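Local coordinates for glycerol kinase, putative (Plasmodium falciparum, PDB 2W40), which probably transfers a phosphate group from ATP to glycerol, giving sn-glycerol 3-phosphate, at residues T243-Q256 and V443-V456. Numbering follows the deposited sequence. Where two conformers were deposited one is given.
With EDO (1,2-ethanediol), chain B.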
# COMPACT_ATOMS: atom_id res chain seq x y z
N THR C 243 -30.40 16.33 29.55
CA THR C 243 -31.33 15.32 30.05
C THR C 243 -31.18 13.92 29.45
O THR C 243 -31.90 12.97 29.82
CB THR C 243 -32.78 15.80 29.83
OG1 THR C 243 -33.01 15.99 28.42
CG2 THR C 243 -33.00 17.12 30.54
N GLY C 244 -30.24 13.76 28.52
CA GLY C 244 -29.91 12.44 28.06
C GLY C 244 -28.46 12.33 27.72
O GLY C 244 -27.86 13.27 27.28
N CYS C 245 -27.89 11.16 27.99
CA CYS C 245 -26.51 10.87 27.72
C CYS C 245 -26.27 9.43 27.51
O CYS C 245 -26.72 8.62 28.30
CB CYS C 245 -25.72 11.29 28.92
SG CYS C 245 -23.88 11.25 28.73
N ILE C 246 -25.58 9.09 26.45
CA ILE C 246 -25.36 7.68 26.04
C ILE C 246 -24.13 7.62 25.11
O ILE C 246 -23.90 8.57 24.35
CB ILE C 246 -26.66 7.11 25.37
CG1 ILE C 246 -26.55 5.64 25.13
CG2 ILE C 246 -26.96 7.95 24.07
CD1 ILE C 246 -27.91 4.90 24.96
N GLY C 247 -23.39 6.50 25.16
CA GLY C 247 -22.34 6.21 24.22
C GLY C 247 -22.89 6.11 22.76
O GLY C 247 -24.04 5.73 22.54
N ASP C 248 -22.10 6.58 21.79
CA ASP C 248 -22.55 6.71 20.42
C ASP C 248 -23.14 5.47 19.83
O ASP C 248 -24.28 5.55 19.23
CB ASP C 248 -21.59 7.46 19.49
CG ASP C 248 -20.20 6.79 19.29
OD1 ASP C 248 -19.97 5.69 19.81
OD2 ASP C 248 -19.34 7.42 18.61
N GLN C 249 -22.48 4.33 20.01
CA GLN C 249 -22.96 3.11 19.29
C GLN C 249 -24.29 2.62 19.95
O GLN C 249 -25.18 2.06 19.28
CB GLN C 249 -21.91 2.07 19.22
CG GLN C 249 -20.67 2.50 18.41
CD GLN C 249 -21.04 3.18 17.08
OE1 GLN C 249 -21.89 2.60 16.35
NE2 GLN C 249 -20.54 4.41 16.81
N GLN C 250 -24.40 2.72 21.29
CA GLN C 250 -25.66 2.46 21.99
C GLN C 250 -26.73 3.48 21.60
O GLN C 250 -27.92 3.13 21.41
CB GLN C 250 -25.38 2.45 23.51
CG GLN C 250 -24.71 1.20 23.98
CD GLN C 250 -23.21 1.29 24.15
OE1 GLN C 250 -22.57 2.11 23.47
NE2 GLN C 250 -22.61 0.34 24.99
N SER C 251 -26.33 4.72 21.37
CA SER C 251 -27.26 5.78 20.86
C SER C 251 -27.90 5.32 19.56
O SER C 251 -29.11 5.46 19.36
CB SER C 251 -26.62 7.15 20.75
OG SER C 251 -27.57 8.16 20.72
N ALA C 252 -27.11 4.75 18.67
CA ALA C 252 -27.59 4.26 17.40
C ALA C 252 -28.57 3.09 17.55
O ALA C 252 -29.51 2.92 16.70
CB ALA C 252 -26.36 3.83 16.57
N CYS C 253 -28.43 2.25 18.57
CA CYS C 253 -29.43 1.23 18.97
C CYS C 253 -30.78 1.84 19.31
O CYS C 253 -31.81 1.36 18.86
CB CYS C 253 -28.99 0.41 20.16
SG CYS C 253 -27.49 -0.57 19.87
N ILE C 254 -30.76 2.99 20.00
CA ILE C 254 -32.03 3.62 20.32
C ILE C 254 -32.60 4.28 19.05
O ILE C 254 -33.81 4.13 18.80
CB ILE C 254 -31.90 4.59 21.50
CG1 ILE C 254 -31.47 3.86 22.78
CG2 ILE C 254 -33.24 5.28 21.83
CD1 ILE C 254 -31.26 4.83 23.95
N GLY C 255 -31.78 4.95 18.28
CA GLY C 255 -32.22 5.50 16.99
C GLY C 255 -32.71 4.52 15.94
O GLY C 255 -33.49 4.93 15.06
N GLN C 256 -32.27 3.27 16.05
CA GLN C 256 -32.69 2.22 15.10
C GLN C 256 -33.90 1.45 15.75
O GLN C 256 -34.39 0.45 15.16
CB GLN C 256 -31.57 1.27 14.84
CG GLN C 256 -30.44 1.70 13.97
CD GLN C 256 -30.72 1.45 12.50
OE1 GLN C 256 -29.81 1.37 11.69
NE2 GLN C 256 -31.94 1.40 12.16
N VAL C 443 -28.34 8.28 12.79
CA VAL C 443 -29.17 7.62 13.81
C VAL C 443 -28.53 7.78 15.22
O VAL C 443 -29.26 7.73 16.25
CB VAL C 443 -29.51 6.13 13.57
CG1 VAL C 443 -30.21 5.93 12.21
CG2 VAL C 443 -28.30 5.27 13.56
N THR C 444 -27.19 7.97 15.27
CA THR C 444 -26.57 8.28 16.59
C THR C 444 -27.17 9.50 17.28
O THR C 444 -27.58 9.45 18.45
CB THR C 444 -25.06 8.44 16.41
OG1 THR C 444 -24.55 7.14 16.01
CG2 THR C 444 -24.40 8.90 17.72
N SER C 445 -27.18 10.65 16.58
CA SER C 445 -27.78 11.88 17.15
C SER C 445 -29.27 11.70 17.45
O SER C 445 -29.77 12.27 18.39
CB SER C 445 -27.55 13.04 16.22
OG SER C 445 -28.30 12.92 15.00
N LEU C 446 -29.98 10.92 16.60
CA LEU C 446 -31.40 10.68 16.80
C LEU C 446 -31.63 9.96 18.13
O LEU C 446 -32.56 10.33 18.90
CB LEU C 446 -31.93 9.88 15.62
CG LEU C 446 -33.37 9.59 15.56
CD1 LEU C 446 -34.19 10.83 15.62
CD2 LEU C 446 -33.55 8.69 14.31
N GLY C 447 -30.79 8.98 18.49
CA GLY C 447 -31.01 8.30 19.75
C GLY C 447 -30.87 9.19 20.99
O GLY C 447 -31.64 9.08 21.94
N ALA C 448 -29.94 10.14 20.95
CA ALA C 448 -29.70 11.07 22.02
C ALA C 448 -30.87 12.06 22.15
O ALA C 448 -31.20 12.49 23.26
CB ALA C 448 -28.39 11.82 21.84
N ALA C 449 -31.45 12.45 21.02
CA ALA C 449 -32.60 13.37 21.05
C ALA C 449 -33.77 12.63 21.65
O ALA C 449 -34.53 13.20 22.38
CB ALA C 449 -32.87 13.82 19.62
N VAL C 450 -33.90 11.34 21.33
CA VAL C 450 -34.96 10.50 21.92
C VAL C 450 -34.83 10.45 23.47
O VAL C 450 -35.84 10.68 24.20
CB VAL C 450 -35.09 9.06 21.27
CG1 VAL C 450 -36.01 8.10 22.12
CG2 VAL C 450 -35.52 9.20 19.76
N LEU C 451 -33.63 10.15 23.95
CA LEU C 451 -33.48 10.02 25.36
C LEU C 451 -33.76 11.38 26.06
O LEU C 451 -34.45 11.42 27.07
CB LEU C 451 -32.06 9.48 25.72
CG LEU C 451 -31.65 8.08 25.34
CD1 LEU C 451 -30.08 8.03 25.47
CD2 LEU C 451 -32.37 7.09 26.19
N ALA C 452 -33.20 12.47 25.53
CA ALA C 452 -33.32 13.77 26.13
C ALA C 452 -34.84 14.19 26.20
O ALA C 452 -35.36 14.63 27.24
CB ALA C 452 -32.49 14.77 25.38
N GLY C 453 -35.52 14.03 25.06
CA GLY C 453 -36.94 14.30 25.00
C GLY C 453 -37.80 13.50 25.91
O GLY C 453 -38.75 13.99 26.50
N LEU C 454 -37.54 12.23 26.00
CA LEU C 454 -38.30 11.34 26.90
C LEU C 454 -38.14 11.80 28.35
O LEU C 454 -39.12 11.85 29.09
CB LEU C 454 -37.87 9.94 26.75
CG LEU C 454 -38.45 9.18 25.51
CD1 LEU C 454 -37.75 7.81 25.33
CD2 LEU C 454 -40.02 9.05 25.44
N GLU C 455 -36.94 12.28 28.69
CA GLU C 455 -36.64 12.67 30.07
C GLU C 455 -37.48 13.92 30.47
O GLU C 455 -37.93 14.04 31.65
CB GLU C 455 -35.15 12.92 30.27
CG GLU C 455 -34.86 13.45 31.67
CD GLU C 455 -35.05 12.56 32.87
OE1 GLU C 455 -35.36 11.33 32.70
OE2 GLU C 455 -34.78 13.07 34.05
N VAL C 456 -37.74 14.83 29.53
CA VAL C 456 -38.57 16.00 29.82
C VAL C 456 -40.05 15.90 29.31
O VAL C 456 -40.77 16.92 29.28
CB VAL C 456 -37.92 17.30 29.33
CG1 VAL C 456 -36.60 17.61 30.08
CG2 VAL C 456 -37.68 17.31 27.82
C1 EDO B . -38.04 7.84 29.53
O1 EDO B . -39.10 6.88 29.64
C2 EDO B . -37.30 7.91 30.82
O2 EDO B . -37.58 9.18 31.45
O HOH W 1 -21.67 7.20 15.66
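Ser251 OG donates to Thr444 O at 2.6 Å, a short bond lying in the carbonyl plane; it reaches there because OG stands anti to the Ser251 backbone N (chi1 -160°). Near the other end of helix 443-455, Thr243 OG1 comes at Ala452 O from the side, with a C=O...donor angle of only 99°. Between these bonds the backbones pack directly: Gly255 and Gly447 bring their CA atoms within 4.1 Å, and Gly447 CA makes a CH...O contact of 3.4 Å to Ser251 O. Neither glycine has a side chain, and a CB on either would run into Val443 O or Ser251 O, so helices 248-255 and 443-455 can pass with their axes 6.6 Å apart, at 75°. As in other members of the sugar kinase/Hsp70/actin superfamily, the crossing probably lies where the two domains meet, helix 443-455 packing on the sheet that holds strand 241-247. Asp248 and Gln249 bind glycerol, and a water links Gln249 NE2, weakly, to Thr444 OG1. Among the apolar groups, Leu451 forks between two isoleucines: CD1 presses tightly on Ile246 CG2 at 3.4 Å, and CD2 meets Ile254 CD1 in the conformer given. That conformer also turns Ile254 CG2 to Val450 CG1, while Ala252 CB meets Val443 CG2 at 3.9 Å.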